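Local coordinates for helicase of the snf2/rad54 family (Sulfolobus solfataricus, PDB 1Z5Z), which probably couples ATP hydrolysis to movement along double-stranded DNA, this chain being the C-terminal domain of its SWI2/SNF2 ATPase core, at residues T38-Q41 against A42-K46; K97-R100 against T101-I105; Q120-D123 against M124-I128. All blocks are in the same frame, centred on the assembly; numbering follows the deposited sequence.

Interaction 1: T38-Q41 against A42-K46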
ATOM      1  N   THR A  38       2.050   8.322 -11.719  1.00 36.82           N
ATOM      2  CA  THR A  38       1.831   9.568 -12.421  1.00 37.76           C
ATOM      3  C   THR A  38       3.247  10.123 -12.689  1.00 38.44           C
ATOM      4  O   THR A  38       4.205   9.745 -12.018  1.00 38.04           O
ATOM      5  CB  THR A  38       1.179  10.587 -11.506  1.00 37.24           C
ATOM      6  OG1 THR A  38       2.046  10.771 -10.385  1.00 40.71           O
ATOM      7  CG2 THR A  38      -0.222  10.133 -11.037  1.00 37.82           C
ATOM      8  N   PRO A  39       3.390  11.033 -13.659  1.00 39.07           N
ATOM      9  CA  PRO A  39       4.710  11.606 -13.943  1.00 39.04           C
ATOM     10  C   PRO A  39       5.381  12.151 -12.664  1.00 40.46           C
ATOM     11  O   PRO A  39       6.586  11.939 -12.438  1.00 44.15           O
ATOM     12  CB  PRO A  39       4.390  12.722 -14.940  1.00 38.97           C
ATOM     13  CG  PRO A  39       3.278  12.168 -15.704  1.00 39.42           C
ATOM     14  CD  PRO A  39       2.392  11.494 -14.647  1.00 38.65           C
ATOM     15  N   GLU A  40       4.610  12.852 -11.831  1.00 40.18           N
ATOM     16  CA  GLU A  40       5.150  13.395 -10.599  1.00 39.14           C
ATOM     17  C   GLU A  40       5.715  12.212  -9.767  1.00 40.91           C
ATOM     18  O   GLU A  40       6.882  12.228  -9.362  1.00 39.82           O
ATOM     19  CB  GLU A  40       4.063  14.163  -9.828  1.00 39.75           C
ATOM     20  CG  GLU A  40       4.519  14.735  -8.439  1.00 44.62           C
ATOM     21  CD  GLU A  40       3.374  15.353  -7.597  1.00 44.69           C
ATOM     22  OE1 GLU A  40       2.189  15.036  -7.837  1.00 47.68           O
ATOM     23  OE2 GLU A  40       3.651  16.138  -6.658  1.00 49.44           O
ATOM     24  N   GLN A  41       4.912  11.171  -9.562  1.00 39.15           N
ATOM     25  CA  GLN A  41       5.358  10.009  -8.787  1.00 36.85           C
ATOM     26  C   GLN A  41       6.604   9.338  -9.352  1.00 38.28           C
ATOM     27  O   GLN A  41       7.503   8.946  -8.594  1.00 37.58           O
ATOM     28  CB  GLN A  41       4.235   8.957  -8.669  1.00 32.48           C
ATOM     29  CG  GLN A  41       3.084   9.339  -7.746  1.00 33.81           C
ATOM     30  CD  GLN A  41       1.987   8.266  -7.683  1.00 38.49           C
ATOM     31  OE1 GLN A  41       1.396   7.890  -8.711  1.00 34.72           O
ATOM     32  NE2 GLN A  41       1.715   7.763  -6.476  1.00 31.60           N
ATOM     33  N   ALA A  42       6.664   9.197 -10.675  1.00 35.91           N
ATOM     34  CA  ALA A  42       7.798   8.548 -11.309  1.00 36.95           C
ATOM     35  C   ALA A  42       9.048   9.377 -11.099  1.00 36.89           C
ATOM     36  O   ALA A  42      10.135   8.837 -10.852  1.00 36.04           O
ATOM     37  CB  ALA A  42       7.537   8.335 -12.807  1.00 36.28           C
ATOM     38  N   ALA A  43       8.905  10.692 -11.167  1.00 39.07           N
ATOM     39  CA  ALA A  43      10.072  11.545 -10.947  1.00 41.61           C
ATOM     40  C   ALA A  43      10.579  11.441  -9.513  1.00 39.86           C
ATOM     41  O   ALA A  43      11.779  11.411  -9.291  1.00 42.48           O
ATOM     42  CB  ALA A  43       9.747  12.987 -11.260  1.00 41.50           C
ATOM     43  N   MET A  44       9.675  11.413  -8.532  1.00 40.34           N
ATOM     44  CA  MET A  44      10.108  11.325  -7.130  1.00 37.23           C
ATOM     45  C   MET A  44      10.739   9.959  -6.878  1.00 37.89           C
ATOM     46  O   MET A  44      11.784   9.842  -6.234  1.00 38.79           O
ATOM     47  CB  MET A  44       8.913  11.530  -6.196  1.00 42.66           C
ATOM     48  CG  MET A  44       8.403  12.949  -6.147  1.00 43.42           C
ATOM     49  SD  MET A  44       6.774  13.004  -5.425  1.00 49.96           S
ATOM     50  CE  MET A  44       7.143  12.862  -3.673  1.00 44.79           C
ATOM     51  N   TYR A  45      10.104   8.923  -7.414  1.00 36.61           N
ATOM     52  CA  TYR A  45      10.602   7.563  -7.244  1.00 36.76           C
ATOM     53  C   TYR A  45      12.031   7.473  -7.766  1.00 39.95           C
ATOM     54  O   TYR A  45      12.926   6.937  -7.106  1.00 38.18           O
ATOM     55  CB  TYR A  45       9.722   6.572  -8.021  1.00 32.62           C
ATOM     56  CG  TYR A  45      10.051   5.108  -7.733  1.00 34.13           C
ATOM     57  CD1 TYR A  45       9.232   4.344  -6.879  1.00 33.99           C
ATOM     58  CD2 TYR A  45      11.159   4.484  -8.299  1.00 30.14           C
ATOM     59  CE1 TYR A  45       9.513   2.991  -6.604  1.00 31.30           C
ATOM     60  CE2 TYR A  45      11.444   3.118  -8.025  1.00 33.02           C
ATOM     61  CZ  TYR A  45      10.604   2.391  -7.172  1.00 31.09           C
ATOM     62  OH  TYR A  45      10.837   1.059  -6.901  1.00 28.26           O
ATOM     63  N   LYS A  46      12.248   7.999  -8.967  1.00 41.39           N
ATOM     64  CA  LYS A  46      13.572   7.947  -9.570  1.00 42.54           C
ATOM     65  C   LYS A  46      14.640   8.712  -8.775  1.00 41.33           C
ATOM     66  O   LYS A  46      15.749   8.218  -8.565  1.00 45.13           O
ATOM     67  CB  LYS A  46      13.515   8.467 -11.021  1.00 48.18           C
ATOM     68  CG  LYS A  46      14.801   8.158 -11.813  1.00 55.33           C
ATOM     69  CD  LYS A  46      14.619   8.455 -13.290  1.00 61.24           C
ATOM     70  CE  LYS A  46      15.925   8.280 -14.071  1.00 62.50           C
ATOM     71  NZ  LYS A  46      15.794   8.976 -15.404  1.00 67.93           N
TER
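Thr38 O receives Ala42 N at 2.9 Å, and this bond closes the first turn of helix 39-55. The next three rungs follow in step: Ala43 N to Pro39 O, Met44 N to Glu40 O and Tyr45 N to Gln41 O. The buried side is the tight one: Gln41 folds back over the start of the helix. Gln41 N gives a hydrogen bond to Thr38 OG1 (3.0 Å), and Gln41 OE1 takes Thr38 N in return at 3.1 Å, in the carbonyl plane and on a lone pair. These reciprocal bonds make a capping box, with Thr38 as N-cap. Gln41 can reach back because CG stands beside its own backbone N (chi1 -72°) and the chain then runs out extended. Gly96 N also binds OE1, while NE2 is held by Ile78 O, so both ends of the buried amide are fixed. Tyr45 passes CB by Gln41 O at 3.3 Å and sends its ring off to hydrogen-bond through OH with Ile264 O and Leu226 N. The other side is looser. Glu40 and Met44 run alongside each other with Glu40 CG 4.1 Å from Met44 SD, and the Glu40 carboxylate leaves for salt bridges to Arg94 and Lys86. Pro39 and Ala43 face solvent, the methyl CB of Ala43 lying 3.5 Å from Pro39 O.

Interaction 2: K97-R100 against T101-I105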
ATOM      1  N   LYS A  97      -2.596   4.922  -7.963  1.00 30.12           N
ATOM      2  CA  LYS A  97      -3.410   4.025  -7.126  1.00 28.94           C
ATOM      3  C   LYS A  97      -4.763   4.603  -6.743  1.00 28.54           C
ATOM      4  O   LYS A  97      -5.778   3.911  -6.790  1.00 30.65           O
ATOM      5  CB  LYS A  97      -2.658   3.648  -5.816  1.00 29.17           C
ATOM      6  CG  LYS A  97      -1.538   2.624  -6.000  1.00 26.39           C
ATOM      7  CD  LYS A  97      -1.081   2.065  -4.637  1.00 26.11           C
ATOM      8  CE  LYS A  97       0.112   1.161  -4.789  1.00 26.26           C
ATOM      9  NZ  LYS A  97       0.659   0.787  -3.470  1.00 27.56           N
ATOM     10  N   MET A  98      -4.772   5.866  -6.325  1.00 28.61           N
ATOM     11  CA  MET A  98      -6.012   6.546  -5.965  1.00 29.13           C
ATOM     12  C   MET A  98      -6.909   6.592  -7.205  1.00 33.43           C
ATOM     13  O   MET A  98      -8.115   6.398  -7.118  1.00 33.14           O
ATOM     14  CB  MET A  98      -5.712   7.980  -5.512  1.00 31.11           C
ATOM     15  CG  MET A  98      -6.019   8.332  -4.067  1.00 34.34           C
ATOM     16  SD  MET A  98      -6.578   7.071  -2.892  1.00 36.08           S
ATOM     17  CE  MET A  98      -8.263   7.303  -3.157  1.00 30.92           C
ATOM     18  N   ILE A  99      -6.317   6.850  -8.363  1.00 34.16           N
ATOM     19  CA  ILE A  99      -7.102   6.918  -9.587  1.00 37.28           C
ATOM     20  C   ILE A  99      -7.783   5.574  -9.850  1.00 37.06           C
ATOM     21  O   ILE A  99      -8.959   5.544 -10.203  1.00 34.50           O
ATOM     22  CB  ILE A  99      -6.207   7.314 -10.783  1.00 38.60           C
ATOM     23  CG1 ILE A  99      -5.874   8.799 -10.702  1.00 38.20           C
ATOM     24  CG2 ILE A  99      -6.903   6.973 -12.127  1.00 43.19           C
ATOM     25  CD1 ILE A  99      -4.608   9.186 -11.492  1.00 39.80           C
ATOM     26  N   ARG A 100      -7.061   4.466  -9.687  1.00 34.48           N
ATOM     27  CA  ARG A 100      -7.691   3.179  -9.919  1.00 36.18           C
ATOM     28  C   ARG A 100      -8.675   2.866  -8.798  1.00 35.47           C
ATOM     29  O   ARG A 100      -9.691   2.210  -9.033  1.00 33.94           O
ATOM     30  CB  ARG A 100      -6.657   2.042 -10.008  1.00 38.95           C
ATOM     31  CG  ARG A 100      -5.813   2.080 -11.251  1.00 47.76           C
ATOM     32  CD  ARG A 100      -6.620   1.659 -12.471  1.00 53.91           C
ATOM     33  NE  ARG A 100      -6.087   0.427 -13.039  1.00 59.25           N
ATOM     34  CZ  ARG A 100      -6.749  -0.726 -13.083  1.00 60.69           C
ATOM     35  NH1 ARG A 100      -6.160  -1.798 -13.614  1.00 58.86           N
ATOM     36  NH2 ARG A 100      -7.995  -0.805 -12.604  1.00 57.82           N
ATOM     37  N   THR A 101      -8.388   3.327  -7.583  1.00 33.40           N
ATOM     38  CA  THR A 101      -9.286   3.046  -6.473  1.00 33.13           C
ATOM     39  C   THR A 101     -10.695   3.628  -6.684  1.00 31.93           C
ATOM     40  O   THR A 101     -11.694   2.959  -6.404  1.00 33.00           O
ATOM     41  CB  THR A 101      -8.673   3.555  -5.140  1.00 31.75           C
ATOM     42  OG1 THR A 101      -7.454   2.824  -4.883  1.00 29.70           O
ATOM     43  CG2 THR A 101      -9.676   3.353  -3.966  1.00 26.16           C
ATOM     44  N   MET A 102     -10.785   4.871  -7.143  1.00 31.93           N
ATOM     45  CA  MET A 102     -12.096   5.463  -7.394  1.00 33.64           C
ATOM     46  C   MET A 102     -12.795   4.664  -8.526  1.00 36.04           C
ATOM     47  O   MET A 102     -14.009   4.530  -8.506  1.00 37.07           O
ATOM     48  CB  MET A 102     -11.972   6.937  -7.777  1.00 31.56           C
ATOM     49  CG  MET A 102     -11.321   7.841  -6.678  1.00 31.96           C
ATOM     50  SD  MET A 102     -11.848   7.528  -4.991  1.00 41.29           S
ATOM     51  CE  MET A 102     -13.603   8.116  -5.072  1.00 39.52           C
ATOM     52  N   GLU A 103     -12.039   4.124  -9.482  1.00 36.08           N
ATOM     53  CA  GLU A 103     -12.656   3.342 -10.554  1.00 40.34           C
ATOM     54  C   GLU A 103     -13.227   2.077  -9.975  1.00 40.26           C
ATOM     55  O   GLU A 103     -14.333   1.672 -10.345  1.00 40.20           O
ATOM     56  CB  GLU A 103     -11.666   2.960 -11.658  1.00 39.14           C
ATOM     57  CG  GLU A 103     -10.911   4.151 -12.227  1.00 47.05           C
ATOM     58  CD  GLU A 103      -9.929   3.780 -13.335  1.00 46.71           C
ATOM     59  OE1 GLU A 103      -9.410   2.644 -13.355  1.00 48.89           O
ATOM     60  OE2 GLU A 103      -9.673   4.653 -14.182  1.00 52.67           O
ATOM     61  N   ILE A 104     -12.493   1.448  -9.057  1.00 34.79           N
ATOM     62  CA  ILE A 104     -12.979   0.208  -8.460  1.00 34.35           C
ATOM     63  C   ILE A 104     -14.199   0.498  -7.603  1.00 35.66           C
ATOM     64  O   ILE A 104     -15.194  -0.232  -7.611  1.00 36.24           O
ATOM     65  CB  ILE A 104     -11.904  -0.460  -7.574  1.00 33.40           C
ATOM     66  CG1 ILE A 104     -10.767  -1.026  -8.443  1.00 36.69           C
ATOM     67  CG2 ILE A 104     -12.558  -1.515  -6.723  1.00 33.33           C
ATOM     68  CD1 ILE A 104      -9.445  -1.349  -7.653  1.00 36.55           C
ATOM     69  N   ILE A 105     -14.105   1.573  -6.843  1.00 35.52           N
ATOM     70  CA  ILE A 105     -15.206   1.971  -5.994  1.00 38.29           C
ATOM     71  C   ILE A 105     -16.515   2.184  -6.803  1.00 40.40           C
ATOM     72  O   ILE A 105     -17.602   1.716  -6.418  1.00 38.67           O
ATOM     73  CB  ILE A 105     -14.826   3.273  -5.213  1.00 34.88           C
ATOM     74  CG1 ILE A 105     -13.767   2.933  -4.143  1.00 38.00           C
ATOM     75  CG2 ILE A 105     -16.060   3.870  -4.540  1.00 37.04           C
ATOM     76  CD1 ILE A 105     -13.521   4.074  -3.135  1.00 37.50           C
TER
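Thr101 grips Lys97 O twice, through OG1 and through its backbone N, both at 2.8 Å. The hydroxyl comes from above the carbonyl plane, 43° out of it, whereas the N-H lies closer to that plane. With OG1 set beside its own backbone N (chi1 -63°), the hydroxyl turns back to the preceding turn of the helix and spends its proton on Lys97 O. A valine here would probably cost Lys97 O its second donor and put a methyl group against a carbonyl oxygen. One flank over, Met98 CE meets Met102 SD at 4.0 Å, the two bent chains crossing at a slant. On the outer flank Glu103 OE1 sits 3.1 Å from Arg100 CD and makes only a long salt bridge to Arg100 NH2 (3.8 Å), guanidinium and carboxylate planes turned 46° apart. Further out, Lys97 NZ is fixed by Glu227, Asp80 and Phe190 O, while Ser95 OG receives Met98 N. Helix 96-110 thus lies against the parallel sheet, Thr101 and Ile104 on strand 216-222 and Arg100 on strand 29-35, with Met98 and Ile105 packed on helix 122-136.

Interaction 3: Q120-D123 against M124-I128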
ATOM      1  N   GLN A 120      -0.749   0.256   5.043  1.00 26.27           N
ATOM      2  CA  GLN A 120       0.191   0.096   6.163  1.00 28.10           C
ATOM      3  C   GLN A 120       0.516   1.451   6.780  1.00 30.33           C
ATOM      4  O   GLN A 120       1.224   1.504   7.787  1.00 30.67           O
ATOM      5  CB  GLN A 120       1.512  -0.516   5.668  1.00 30.48           C
ATOM      6  CG  GLN A 120       2.290   0.367   4.687  1.00 30.16           C
ATOM      7  CD  GLN A 120       3.369  -0.425   3.953  1.00 33.20           C
ATOM      8  OE1 GLN A 120       3.135  -0.987   2.871  1.00 37.98           O
ATOM      9  NE2 GLN A 120       4.534  -0.482   4.528  1.00 31.18           N
ATOM     10  N   PHE A 121       0.044   2.544   6.161  1.00 25.65           N
ATOM     11  CA  PHE A 121       0.343   3.888   6.689  1.00 28.49           C
ATOM     12  C   PHE A 121      -0.883   4.636   7.229  1.00 31.33           C
ATOM     13  O   PHE A 121      -1.878   4.843   6.505  1.00 28.94           O
ATOM     14  CB  PHE A 121       0.952   4.770   5.595  1.00 32.50           C
ATOM     15  CG  PHE A 121       2.246   4.239   4.998  1.00 32.57           C
ATOM     16  CD1 PHE A 121       2.310   3.937   3.650  1.00 28.91           C
ATOM     17  CD2 PHE A 121       3.409   4.103   5.779  1.00 29.71           C
ATOM     18  CE1 PHE A 121       3.498   3.500   3.045  1.00 28.81           C
ATOM     19  CE2 PHE A 121       4.622   3.667   5.168  1.00 28.50           C
ATOM     20  CZ  PHE A 121       4.653   3.364   3.796  1.00 27.07           C
ATOM     21  N   VAL A 122      -0.817   5.073   8.480  1.00 26.53           N
ATOM     22  CA  VAL A 122      -1.930   5.801   9.052  1.00 28.71           C
ATOM     23  C   VAL A 122      -2.224   7.030   8.182  1.00 30.62           C
ATOM     24  O   VAL A 122      -3.393   7.391   7.984  1.00 32.96           O
ATOM     25  CB  VAL A 122      -1.622   6.321  10.505  1.00 32.84           C
ATOM     26  CG1 VAL A 122      -2.749   7.174  10.967  1.00 37.03           C
ATOM     27  CG2 VAL A 122      -1.418   5.171  11.504  1.00 36.60           C
ATOM     28  N   ASP A 123      -1.183   7.681   7.652  1.00 27.88           N
ATOM     29  CA  ASP A 123      -1.411   8.883   6.862  1.00 29.27           C
ATOM     30  C   ASP A 123      -2.104   8.620   5.539  1.00 29.97           C
ATOM     31  O   ASP A 123      -2.928   9.430   5.089  1.00 30.64           O
ATOM     32  CB  ASP A 123      -0.095   9.638   6.642  1.00 37.64           C
ATOM     33  CG  ASP A 123       0.436  10.222   7.931  1.00 43.17           C
ATOM     34  OD1 ASP A 123      -0.416  10.580   8.768  1.00 47.46           O
ATOM     35  OD2 ASP A 123       1.670  10.313   8.109  1.00 43.84           O
ATOM     36  N   MET A 124      -1.776   7.496   4.914  1.00 27.93           N
ATOM     37  CA  MET A 124      -2.439   7.152   3.664  1.00 28.40           C
ATOM     38  C   MET A 124      -3.906   6.863   3.999  1.00 28.81           C
ATOM     39  O   MET A 124      -4.798   7.248   3.259  1.00 29.69           O
ATOM     40  CB  MET A 124      -1.798   5.928   3.001  1.00 24.77           C
ATOM     41  CG  MET A 124      -2.281   5.774   1.523  1.00 25.78           C
ATOM     42  SD  MET A 124      -1.900   7.245   0.498  1.00 27.96           S
ATOM     43  CE  MET A 124      -3.476   7.516  -0.282  1.00 25.60           C
ATOM     44  N   GLY A 125      -4.139   6.189   5.134  1.00 30.48           N
ATOM     45  CA  GLY A 125      -5.497   5.884   5.547  1.00 28.31           C
ATOM     46  C   GLY A 125      -6.341   7.146   5.636  1.00 33.66           C
ATOM     47  O   GLY A 125      -7.499   7.145   5.184  1.00 33.08           O
ATOM     48  N   LYS A 126      -5.791   8.220   6.221  1.00 31.65           N
ATOM     49  CA  LYS A 126      -6.537   9.475   6.346  1.00 34.05           C
ATOM     50  C   LYS A 126      -6.809  10.113   4.985  1.00 34.65           C
ATOM     51  O   LYS A 126      -7.897  10.641   4.744  1.00 35.91           O
ATOM     52  CB  LYS A 126      -5.766  10.456   7.225  1.00 35.91           C
ATOM     53  CG  LYS A 126      -5.757  10.068   8.671  1.00 38.59           C
ATOM     54  CD  LYS A 126      -4.792  10.947   9.445  1.00 42.16           C
ATOM     55  CE  LYS A 126      -5.138  10.910  10.916  1.00 46.89           C
ATOM     56  NZ  LYS A 126      -4.194  11.713  11.733  1.00 50.45           N
ATOM     57  N   ILE A 127      -5.822  10.079   4.094  1.00 33.60           N
ATOM     58  CA  ILE A 127      -5.999  10.642   2.759  1.00 34.93           C
ATOM     59  C   ILE A 127      -7.143   9.898   2.033  1.00 34.21           C
ATOM     60  O   ILE A 127      -8.064  10.508   1.474  1.00 33.65           O
ATOM     61  CB  ILE A 127      -4.676  10.543   1.945  1.00 35.19           C
ATOM     62  CG1 ILE A 127      -3.704  11.641   2.410  1.00 35.65           C
ATOM     63  CG2 ILE A 127      -4.964  10.641   0.440  1.00 32.59           C
ATOM     64  CD1 ILE A 127      -2.287  11.468   1.892  1.00 34.88           C
ATOM     65  N   ILE A 128      -7.097   8.576   2.069  1.00 32.39           N
ATOM     66  CA  ILE A 128      -8.124   7.773   1.429  1.00 31.66           C
ATOM     67  C   ILE A 128      -9.497   8.115   1.985  1.00 33.25           C
ATOM     68  O   ILE A 128     -10.454   8.351   1.227  1.00 32.32           O
ATOM     69  CB  ILE A 128      -7.868   6.302   1.672  1.00 29.95           C
ATOM     70  CG1 ILE A 128      -6.624   5.882   0.885  1.00 30.42           C
ATOM     71  CG2 ILE A 128      -9.049   5.483   1.218  1.00 24.19           C
ATOM     72  CD1 ILE A 128      -6.116   4.495   1.278  1.00 29.02           C
TER
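Phe121 O takes Gly125 N at 3.0 Å, Val122 O takes Lys126 N and Asp123 O takes Ile127 N, three successive i to i+4 bonds that form the first turns of helix 122-136. Phe121 is the N-cap residue, and the helix follows strand 115-119 of the parallel beta sheet in this alpha/beta domain, as expected in a RecA-like helicase domain. Phe121 CB rests 4.0 Å from Met124 CB, after which the two side chains part: the ring packs on helix 61-78, and Met124 turns towards Asp80, His81 and Leu84. That divergence follows from their first torsions, since Phe121 CG lies beside its backbone N (chi1 -59°) while Met124 CG lies opposite its own (chi1 -166°). Behind them Gly125 sits in the buried part of the turn, where a beta carbon would come close to Val122 O. The exposed flank holds Asp123 and Lys126. Lys126 runs extended past Val122, its CG 3.6 Å from Val122 O, and its NZ stays 4.9 Å from Asp123 OD1, so the opposite charges probably attract without direct contact. Ile127 completes the inner side by leaning back on the preceding turn, with CG1 3.6 Å and CD1 3.8 Å from Asp123 O.

Overall arrangement
Along the chain the three contacts come in series, each on its own helix: interaction 1 at the start of 39-55, interaction 2 on 96-110 and interaction 3 at the start of 122-136. Interactions 2 and 3, with centres 15 Å apart, touch directly: Met98 SD lies 4.0 Å from Ile128 CG1 and 4.1 Å from Met124 CE. These two helices precede and follow strand 115-119, and both contacts belong to the conserved helicase C-terminal domain. Interaction 1 stands apart, its centre about 19 Å from that of interaction 2 and 20 Å from that of interaction 3, although its cap reaches the start of helix 96-110. Helix 39-55 is thereby tied to the sheet-bearing core.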